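Local coordinates for protein PAN2-PAN3 deadenylation complex catalytic subunit pan2 (Neurospora crassa, PDB 4CZW) that shortens the poly(A) tails of mRNA as the catalytic subunit of the PAN2-PAN3 deadenylation complex, a metal-dependent exoribonuclease with a pseudo-ubiquitin-hydrolase domain, at residues Met57-Ala71 and Leu82-Lys94. Sequence-based numbering, arbitrary orientation.
Sequences MHYTPLLRNMALQHA and LCELGYVFDMLQK. With ZN (zinc ion), chain B.
His70 NE2 and Cys83 SG bind the same zinc ion, NE2 at 2.0 Å and SG at 2.3 Å. Cys75 and Cys80, both from the loop between the helices, complete this site of three cysteines and one histidine. It pins the end of helix 61-71 to the start of segment 82-94. Leu82 CD2 lies 3.5 Å from His70 CG, beside the metal site. Further along, the helices cross at 114°, with segment axes 7.7 Å apart. Ala67 is a knob in a hole formed by Leu82, Leu85, Gly86 and Phe89. Phe89 is the returning knob, among Met57, His58, Arg64 and Ala67. His58 CA sits over one face of the Phe89 ring, 4.0 Å from the ring centroid. An alanine in place of Phe89 is likely to open a gap between Ala67 and His58 and leave the CB of Met57 without its aromatic neighbour. CG of His58 is anti to the backbone N (chi1 172°), which carries the ring in between Leu92 CB, over one face, and Arg64 NE, over the opposite face. Arg64 NE also donates to His58 O at 2.9 Å, which ties helix 61-71 back to the end of helix 51-58. This corner belongs to the pseudo-protease domain. Helix 158-163 packs on Leu62 and Asn65, and strand 385-394 meets Thr60 and Pro61. Tyr87 and Cys83 touch helix 529-541 of the exonuclease domain, joining the two domains here.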
HETATM    1  N   MSE A  57      -4.202  -6.987  -1.980  1.00 36.85           N
HETATM    2  CA  MSE A  57      -2.943  -7.406  -1.374  1.00 38.45           C
HETATM    3  C   MSE A  57      -2.912  -7.119   0.125  1.00 42.46           C
HETATM    4  O   MSE A  57      -2.350  -7.893   0.900  1.00 46.41           O
HETATM    5  CB  MSE A  57      -1.761  -6.715  -2.056  1.00 38.63           C
HETATM    6  CG  MSE A  57      -1.531  -7.135  -3.497  1.00 41.04           C
HETATM    7 SE   MSE A  57       0.010  -6.238  -4.282  1.00 49.09          SE
HETATM    8  CE  MSE A  57       1.391  -6.916  -3.085  1.00 29.16           C
ATOM      9  N   HIS A  58      -3.517  -6.004   0.526  1.00 41.78           N
ATOM     10  CA  HIS A  58      -3.507  -5.579   1.924  1.00 44.49           C
ATOM     11  C   HIS A  58      -4.248  -6.556   2.831  1.00 42.86           C
ATOM     12  O   HIS A  58      -3.829  -6.802   3.962  1.00 42.01           O
ATOM     13  CB  HIS A  58      -4.120  -4.185   2.066  1.00 40.17           C
ATOM     14  CG  HIS A  58      -4.321  -3.759   3.487  1.00 39.85           C
ATOM     15  ND1 HIS A  58      -5.562  -3.711   4.081  1.00 45.59           N
ATOM     16  CD2 HIS A  58      -3.434  -3.375   4.436  1.00 45.17           C
ATOM     17  CE1 HIS A  58      -5.434  -3.308   5.333  1.00 42.54           C
ATOM     18  NE2 HIS A  58      -4.152  -3.097   5.573  1.00 44.02           N
ATOM     19  N   TYR A  59      -5.350  -7.104   2.333  1.00 35.67           N
ATOM     20  CA  TYR A  59      -6.140  -8.047   3.114  1.00 41.01           C
ATOM     21  C   TYR A  59      -5.700  -9.480   2.847  1.00 43.93           C
ATOM     22  O   TYR A  59      -6.425 -10.432   3.135  1.00 45.83           O
ATOM     23  CB  TYR A  59      -7.630  -7.869   2.818  1.00 41.84           C
ATOM     24  CG  TYR A  59      -8.172  -6.548   3.315  1.00 48.25           C
ATOM     25  CD1 TYR A  59      -8.548  -6.388   4.643  1.00 43.53           C
ATOM     26  CD2 TYR A  59      -8.295  -5.460   2.464  1.00 47.31           C
ATOM     27  CE1 TYR A  59      -9.037  -5.181   5.107  1.00 45.88           C
ATOM     28  CE2 TYR A  59      -8.785  -4.248   2.918  1.00 49.88           C
ATOM     29  CZ  TYR A  59      -9.154  -4.116   4.240  1.00 51.78           C
ATOM     30  OH  TYR A  59      -9.642  -2.913   4.698  1.00 52.79           O
ATOM     31  N   THR A  60      -4.502  -9.616   2.287  1.00 46.45           N
ATOM     32  CA  THR A  60      -3.839 -10.906   2.170  1.00 42.49           C
ATOM     33  C   THR A  60      -2.760 -10.976   3.246  1.00 36.98           C
ATOM     34  O   THR A  60      -1.665 -10.448   3.057  1.00 41.86           O
ATOM     35  CB  THR A  60      -3.213 -11.113   0.778  1.00 43.21           C
ATOM     36  OG1 THR A  60      -4.197 -10.863  -0.234  1.00 45.74           O
ATOM     37  CG2 THR A  60      -2.687 -12.533   0.633  1.00 31.25           C
ATOM     38  N   PRO A  61      -3.079 -11.622   4.380  1.00 40.32           N
ATOM     39  CA  PRO A  61      -2.259 -11.670   5.599  1.00 35.66           C
ATOM     40  C   PRO A  61      -0.772 -11.915   5.352  1.00 44.75           C
ATOM     41  O   PRO A  61       0.065 -11.259   5.972  1.00 49.05           O
ATOM     42  CB  PRO A  61      -2.872 -12.837   6.376  1.00 36.39           C
ATOM     43  CG  PRO A  61      -4.302 -12.819   5.977  1.00 39.84           C
ATOM     44  CD  PRO A  61      -4.315 -12.412   4.527  1.00 43.25           C
ATOM     45  N   LEU A  62      -0.451 -12.843   4.455  1.00 47.67           N
ATOM     46  CA  LEU A  62       0.940 -13.158   4.156  1.00 39.38           C
ATOM     47  C   LEU A  62       1.637 -12.012   3.433  1.00 47.01           C
ATOM     48  O   LEU A  62       2.836 -11.798   3.609  1.00 45.74           O
ATOM     49  CB  LEU A  62       1.032 -14.435   3.321  1.00 45.79           C
ATOM     50  CG  LEU A  62       0.703 -15.730   4.062  1.00 52.93           C
ATOM     51  CD1 LEU A  62       0.803 -16.922   3.128  1.00 51.15           C
ATOM     52  CD2 LEU A  62       1.623 -15.902   5.261  1.00 44.30           C
ATOM     53  N   LEU A  63       0.884 -11.275   2.622  1.00 42.17           N
ATOM     54  CA  LEU A  63       1.441 -10.145   1.888  1.00 44.06           C
ATOM     55  C   LEU A  63       1.618  -8.923   2.785  1.00 45.42           C
ATOM     56  O   LEU A  63       2.625  -8.221   2.692  1.00 45.26           O
ATOM     57  CB  LEU A  63       0.557  -9.789   0.691  1.00 44.03           C
ATOM     58  CG  LEU A  63       0.559 -10.776  -0.477  1.00 48.51           C
ATOM     59  CD1 LEU A  63      -0.296 -10.256  -1.620  1.00 44.54           C
ATOM     60  CD2 LEU A  63       1.980 -11.041  -0.943  1.00 44.30           C
ATOM     61  N   ARG A  64       0.639  -8.671   3.650  1.00 48.72           N
ATOM     62  CA  ARG A  64       0.690  -7.515   4.541  1.00 50.88           C
ATOM     63  C   ARG A  64       1.827  -7.653   5.550  1.00 46.97           C
ATOM     64  O   ARG A  64       2.569  -6.703   5.794  1.00 42.83           O
ATOM     65  CB  ARG A  64      -0.641  -7.327   5.277  1.00 41.44           C
ATOM     66  CG  ARG A  64      -0.726  -6.010   6.039  1.00 50.27           C
ATOM     67  CD  ARG A  64      -1.756  -6.050   7.162  1.00 45.63           C
ATOM     68  NE  ARG A  64      -3.134  -6.054   6.680  1.00 45.53           N
ATOM     69  CZ  ARG A  64      -4.200  -6.035   7.474  1.00 51.33           C
ATOM     70  NH1 ARG A  64      -4.047  -6.008   8.792  1.00 62.99           N
ATOM     71  NH2 ARG A  64      -5.420  -6.041   6.955  1.00 48.42           N
ATOM     72  N   ASN A  65       1.957  -8.842   6.132  1.00 45.75           N
ATOM     73  CA  ASN A  65       3.035  -9.118   7.073  1.00 43.68           C
ATOM     74  C   ASN A  65       4.399  -8.986   6.404  1.00 53.30           C
ATOM     75  O   ASN A  65       5.306  -8.356   6.944  1.00 52.12           O
ATOM     76  CB  ASN A  65       2.873 -10.514   7.675  1.00 41.21           C
ATOM     77  CG  ASN A  65       3.984 -10.862   8.646  1.00 50.13           C
ATOM     78  OD1 ASN A  65       3.952 -10.467   9.812  1.00 51.01           O
ATOM     79  ND2 ASN A  65       4.974 -11.608   8.169  1.00 48.30           N
HETATM   80  N   MSE A  66       4.520  -9.580   5.220  1.00 46.56           N
HETATM   81  CA  MSE A  66       5.752  -9.548   4.440  1.00 45.14           C
HETATM   82  C   MSE A  66       6.285  -8.130   4.256  1.00 47.09           C
HETATM   83  O   MSE A  66       7.475  -7.874   4.442  1.00 48.11           O
HETATM   84  CB  MSE A  66       5.513 -10.194   3.075  1.00 50.52           C
HETATM   85  CG  MSE A  66       6.743 -10.309   2.196  1.00 62.25           C
HETATM   86 SE   MSE A  66       6.286 -10.999   0.430  1.00 70.08          SE
HETATM   87  CE  MSE A  66       5.192 -12.513   0.978  1.00 48.62           C
ATOM     88  N   ALA A  67       5.394  -7.211   3.899  1.00 43.71           N
ATOM     89  CA  ALA A  67       5.774  -5.826   3.647  1.00 45.79           C
ATOM     90  C   ALA A  67       6.154  -5.099   4.934  1.00 50.61           C
ATOM     91  O   ALA A  67       7.114  -4.328   4.960  1.00 45.91           O
ATOM     92  CB  ALA A  67       4.643  -5.092   2.942  1.00 39.67           C
ATOM     93  N   LEU A  68       5.398  -5.350   5.998  1.00 40.57           N
ATOM     94  CA  LEU A  68       5.629  -4.687   7.276  1.00 44.34           C
ATOM     95  C   LEU A  68       6.933  -5.139   7.927  1.00 48.67           C
ATOM     96  O   LEU A  68       7.636  -4.337   8.540  1.00 51.32           O
ATOM     97  CB  LEU A  68       4.455  -4.934   8.224  1.00 49.04           C
ATOM     98  CG  LEU A  68       3.150  -4.221   7.865  1.00 46.69           C
ATOM     99  CD1 LEU A  68       2.034  -4.637   8.809  1.00 36.95           C
ATOM    100  CD2 LEU A  68       3.341  -2.713   7.892  1.00 46.16           C
ATOM    101  N   GLN A  69       7.251  -6.424   7.793  1.00 52.27           N
ATOM    102  CA  GLN A  69       8.485  -6.962   8.358  1.00 45.90           C
ATOM    103  C   GLN A  69       9.708  -6.368   7.665  1.00 43.07           C
ATOM    104  O   GLN A  69      10.782  -6.281   8.256  1.00 49.09           O
ATOM    105  CB  GLN A  69       8.514  -8.489   8.253  1.00 39.05           C
ATOM    106  CG  GLN A  69       7.412  -9.204   9.024  1.00 40.97           C
ATOM    107  CD  GLN A  69       7.557  -9.078  10.527  1.00 48.55           C
ATOM    108  OE1 GLN A  69       8.632  -8.764  11.037  1.00 50.88           O
ATOM    109  NE2 GLN A  69       6.469  -9.327  11.248  1.00 46.46           N
ATOM    110  N   HIS A  70       9.537  -5.960   6.410  1.00 45.28           N
ATOM    111  CA  HIS A  70      10.624  -5.340   5.660  1.00 49.30           C
ATOM    112  C   HIS A  70      10.702  -3.837   5.905  1.00 50.19           C
ATOM    113  O   HIS A  70      11.784  -3.289   6.110  1.00 46.61           O
ATOM    114  CB  HIS A  70      10.471  -5.601   4.163  1.00 35.89           C
ATOM    115  CG  HIS A  70      11.418  -4.807   3.318  1.00 40.59           C
ATOM    116  ND1 HIS A  70      12.760  -5.106   3.224  1.00 42.91           N
ATOM    117  CD2 HIS A  70      11.223  -3.712   2.546  1.00 46.41           C
ATOM    118  CE1 HIS A  70      13.348  -4.237   2.422  1.00 39.14           C
ATOM    119  NE2 HIS A  70      12.437  -3.379   1.998  1.00 41.92           N
ATOM    120  N   ALA A  71       9.549  -3.176   5.876  1.00 43.92           N
ATOM    121  CA  ALA A  71       9.483  -1.731   6.061  1.00 48.08           C
ATOM    122  C   ALA A  71       9.997  -1.314   7.436  1.00 44.63           C
ATOM    123  O   ALA A  71      10.485  -0.197   7.615  1.00 47.24           O
ATOM    124  CB  ALA A  71       8.059  -1.239   5.860  1.00 44.82           C
ATOM    125  N   LEU A  82       8.518  -2.271  -1.851  1.00 39.39           N
ATOM    126  CA  LEU A  82       8.103  -3.092  -0.719  1.00 37.71           C
ATOM    127  C   LEU A  82       7.956  -2.243   0.540  1.00 48.13           C
ATOM    128  O   LEU A  82       7.034  -2.446   1.331  1.00 43.68           O
ATOM    129  CB  LEU A  82       9.094  -4.231  -0.479  1.00 39.10           C
ATOM    130  CG  LEU A  82       8.671  -5.241   0.590  1.00 41.45           C
ATOM    131  CD1 LEU A  82       7.274  -5.765   0.302  1.00 45.50           C
ATOM    132  CD2 LEU A  82       9.664  -6.385   0.669  1.00 40.52           C
ATOM    133  N   CYS A  83       8.869  -1.293   0.721  1.00 50.73           N
ATOM    134  CA  CYS A  83       8.768  -0.339   1.820  1.00 48.27           C
ATOM    135  C   CYS A  83       7.518   0.513   1.664  1.00 45.16           C
ATOM    136  O   CYS A  83       6.768   0.718   2.620  1.00 42.32           O
ATOM    137  CB  CYS A  83      10.009   0.553   1.884  1.00 42.79           C
ATOM    138  SG  CYS A  83      11.385  -0.138   2.824  1.00 49.42           S
ATOM    139  N   GLU A  84       7.301   1.005   0.448  1.00 42.31           N
ATOM    140  CA  GLU A  84       6.124   1.803   0.137  1.00 40.67           C
ATOM    141  C   GLU A  84       4.851   0.988   0.340  1.00 43.39           C
ATOM    142  O   GLU A  84       3.822   1.526   0.748  1.00 49.51           O
ATOM    143  CB  GLU A  84       6.197   2.329  -1.297  1.00 44.47           C
ATOM    144  CG  GLU A  84       7.427   3.180  -1.585  1.00 46.30           C
ATOM    145  CD  GLU A  84       7.415   4.500  -0.837  1.00 45.95           C
ATOM    146  OE1 GLU A  84       6.316   4.985  -0.496  1.00 51.22           O
ATOM    147  OE2 GLU A  84       8.508   5.054  -0.590  1.00 50.03           O
ATOM    148  N   LEU A  85       4.926  -0.309   0.057  1.00 46.51           N
ATOM    149  CA  LEU A  85       3.802  -1.209   0.286  1.00 47.02           C
ATOM    150  C   LEU A  85       3.477  -1.300   1.771  1.00 41.89           C
ATOM    151  O   LEU A  85       2.310  -1.337   2.159  1.00 43.92           O
ATOM    152  CB  LEU A  85       4.095  -2.604  -0.273  1.00 51.57           C
ATOM    153  CG  LEU A  85       3.560  -2.915  -1.673  1.00 43.75           C
ATOM    154  CD1 LEU A  85       3.985  -4.305  -2.109  1.00 54.48           C
ATOM    155  CD2 LEU A  85       2.047  -2.790  -1.703  1.00 46.29           C
ATOM    156  N   GLY A  86       4.517  -1.334   2.597  1.00 37.49           N
ATOM    157  CA  GLY A  86       4.345  -1.375   4.036  1.00 44.75           C
ATOM    158  C   GLY A  86       3.690  -0.111   4.553  1.00 45.70           C
ATOM    159  O   GLY A  86       2.859  -0.159   5.459  1.00 37.30           O
ATOM    160  N   TYR A  87       4.064   1.024   3.969  1.00 43.36           N
ATOM    161  CA  TYR A  87       3.505   2.315   4.358  1.00 43.07           C
ATOM    162  C   TYR A  87       2.013   2.378   4.049  1.00 45.55           C
ATOM    163  O   TYR A  87       1.216   2.810   4.882  1.00 50.62           O
ATOM    164  CB  TYR A  87       4.234   3.458   3.646  1.00 37.88           C
ATOM    165  CG  TYR A  87       5.726   3.500   3.894  1.00 42.46           C
ATOM    166  CD1 TYR A  87       6.274   2.982   5.061  1.00 36.24           C
ATOM    167  CD2 TYR A  87       6.586   4.062   2.959  1.00 39.49           C
ATOM    168  CE1 TYR A  87       7.639   3.020   5.288  1.00 31.68           C
ATOM    169  CE2 TYR A  87       7.950   4.104   3.179  1.00 40.04           C
ATOM    170  CZ  TYR A  87       8.470   3.582   4.343  1.00 40.09           C
ATOM    171  OH  TYR A  87       9.829   3.624   4.562  1.00 44.77           O
ATOM    172  N   VAL A  88       1.646   1.944   2.848  1.00 45.25           N
ATOM    173  CA  VAL A  88       0.251   1.945   2.420  1.00 42.14           C
ATOM    174  C   VAL A  88      -0.581   0.981   3.258  1.00 42.18           C
ATOM    175  O   VAL A  88      -1.687   1.312   3.685  1.00 40.13           O
ATOM    176  CB  VAL A  88       0.119   1.575   0.929  1.00 42.45           C
ATOM    177  CG1 VAL A  88      -1.345   1.497   0.525  1.00 41.02           C
ATOM    178  CG2 VAL A  88       0.856   2.588   0.068  1.00 48.57           C
ATOM    179  N   PHE A  89      -0.038  -0.210   3.497  1.00 45.54           N
ATOM    180  CA  PHE A  89      -0.715  -1.210   4.317  1.00 44.44           C
ATOM    181  C   PHE A  89      -0.907  -0.704   5.740  1.00 46.03           C
ATOM    182  O   PHE A  89      -1.929  -0.967   6.373  1.00 49.67           O
ATOM    183  CB  PHE A  89       0.072  -2.522   4.333  1.00 45.75           C
ATOM    184  CG  PHE A  89       0.074  -3.249   3.017  1.00 47.20           C
ATOM    185  CD1 PHE A  89      -0.796  -2.883   2.002  1.00 41.93           C
ATOM    186  CD2 PHE A  89       0.943  -4.303   2.799  1.00 42.56           C
ATOM    187  CE1 PHE A  89      -0.795  -3.552   0.794  1.00 40.82           C
ATOM    188  CE2 PHE A  89       0.950  -4.977   1.593  1.00 45.28           C
ATOM    189  CZ  PHE A  89       0.078  -4.602   0.590  1.00 44.89           C
ATOM    190  N   ASP A  90       0.088   0.026   6.233  1.00 45.56           N
ATOM    191  CA  ASP A  90       0.040   0.586   7.576  1.00 42.93           C
ATOM    192  C   ASP A  90      -1.052   1.645   7.677  1.00 52.61           C
ATOM    193  O   ASP A  90      -1.744   1.740   8.688  1.00 45.21           O
ATOM    194  CB  ASP A  90       1.397   1.182   7.955  1.00 41.04           C
ATOM    195  CG  ASP A  90       1.538   1.409   9.445  1.00 44.29           C
ATOM    196  OD1 ASP A  90       0.866   0.697  10.220  1.00 44.09           O
ATOM    197  OD2 ASP A  90       2.327   2.293   9.839  1.00 45.22           O
HETATM  198  N   MSE A  91      -1.206   2.434   6.619  1.00 42.40           N
HETATM  199  CA  MSE A  91      -2.230   3.471   6.588  1.00 36.04           C
HETATM  200  C   MSE A  91      -3.630   2.869   6.551  1.00 43.76           C
HETATM  201  O   MSE A  91      -4.560   3.407   7.149  1.00 51.46           O
HETATM  202  CB  MSE A  91      -2.027   4.394   5.384  1.00 43.14           C
HETATM  203  CG  MSE A  91      -0.789   5.267   5.474  1.00 43.18           C
HETATM  204 SE   MSE A  91      -0.712   6.612   4.065  1.00 73.59          SE
HETATM  205  CE  MSE A  91      -0.660   5.444   2.507  1.00 45.51           C
ATOM    206  N   LEU A  92      -3.772   1.750   5.849  1.00 44.24           N
ATOM    207  CA  LEU A  92      -5.068   1.096   5.707  1.00 42.36           C
ATOM    208  C   LEU A  92      -5.503   0.400   6.993  1.00 42.64           C
ATOM    209  O   LEU A  92      -6.688   0.130   7.188  1.00 42.96           O
ATOM    210  CB  LEU A  92      -5.034   0.092   4.554  1.00 42.18           C
ATOM    211  CG  LEU A  92      -4.852   0.688   3.157  1.00 36.37           C
ATOM    212  CD1 LEU A  92      -4.818  -0.406   2.100  1.00 38.78           C
ATOM    213  CD2 LEU A  92      -5.953   1.692   2.858  1.00 37.84           C
ATOM    214  N   GLN A  93      -4.547   0.110   7.870  1.00 45.41           N
ATOM    215  CA  GLN A  93      -4.858  -0.551   9.133  1.00 42.90           C
ATOM    216  C   GLN A  93      -4.879   0.444  10.292  1.00 45.53           C
ATOM    217  O   GLN A  93      -5.481   0.181  11.332  1.00 48.37           O
ATOM    218  CB  GLN A  93      -3.858  -1.676   9.416  1.00 43.49           C
ATOM    219  CG  GLN A  93      -2.436  -1.213   9.672  1.00 48.87           C
ATOM    220  CD  GLN A  93      -1.483  -2.367   9.914  1.00 45.68           C
ATOM    221  OE1 GLN A  93      -1.851  -3.533   9.773  1.00 47.31           O
ATOM    222  NE2 GLN A  93      -0.247  -2.047  10.284  1.00 43.09           N
ATOM    223  N   LYS A  94      -4.222   1.587  10.109  1.00 46.61           N
ATOM    224  CA  LYS A  94      -4.241   2.648  11.112  1.00 45.57           C
ATOM    225  C   LYS A  94      -5.373   3.635  10.856  1.00 52.43           C
ATOM    226  O   LYS A  94      -5.959   4.173  11.795  1.00 54.00           O
ATOM    227  CB  LYS A  94      -2.912   3.407  11.140  1.00 41.11           C
ATOM    228  CG  LYS A  94      -1.747   2.660  11.761  1.00 51.57           C
ATOM    229  CD  LYS A  94      -0.633   3.633  12.122  1.00 46.18           C
ATOM    230  CE  LYS A  94       0.640   2.906  12.514  1.00 41.74           C
ATOM    231  NZ  LYS A  94       0.389   1.842  13.523  1.00 57.99           N
TER
HETATM  232 ZN    ZN B3094      12.826  -1.432   1.554  1.00 47.14          ZN
HETATM  233  O   HOH W   1      10.816   1.666   5.781  1.00 38.92           O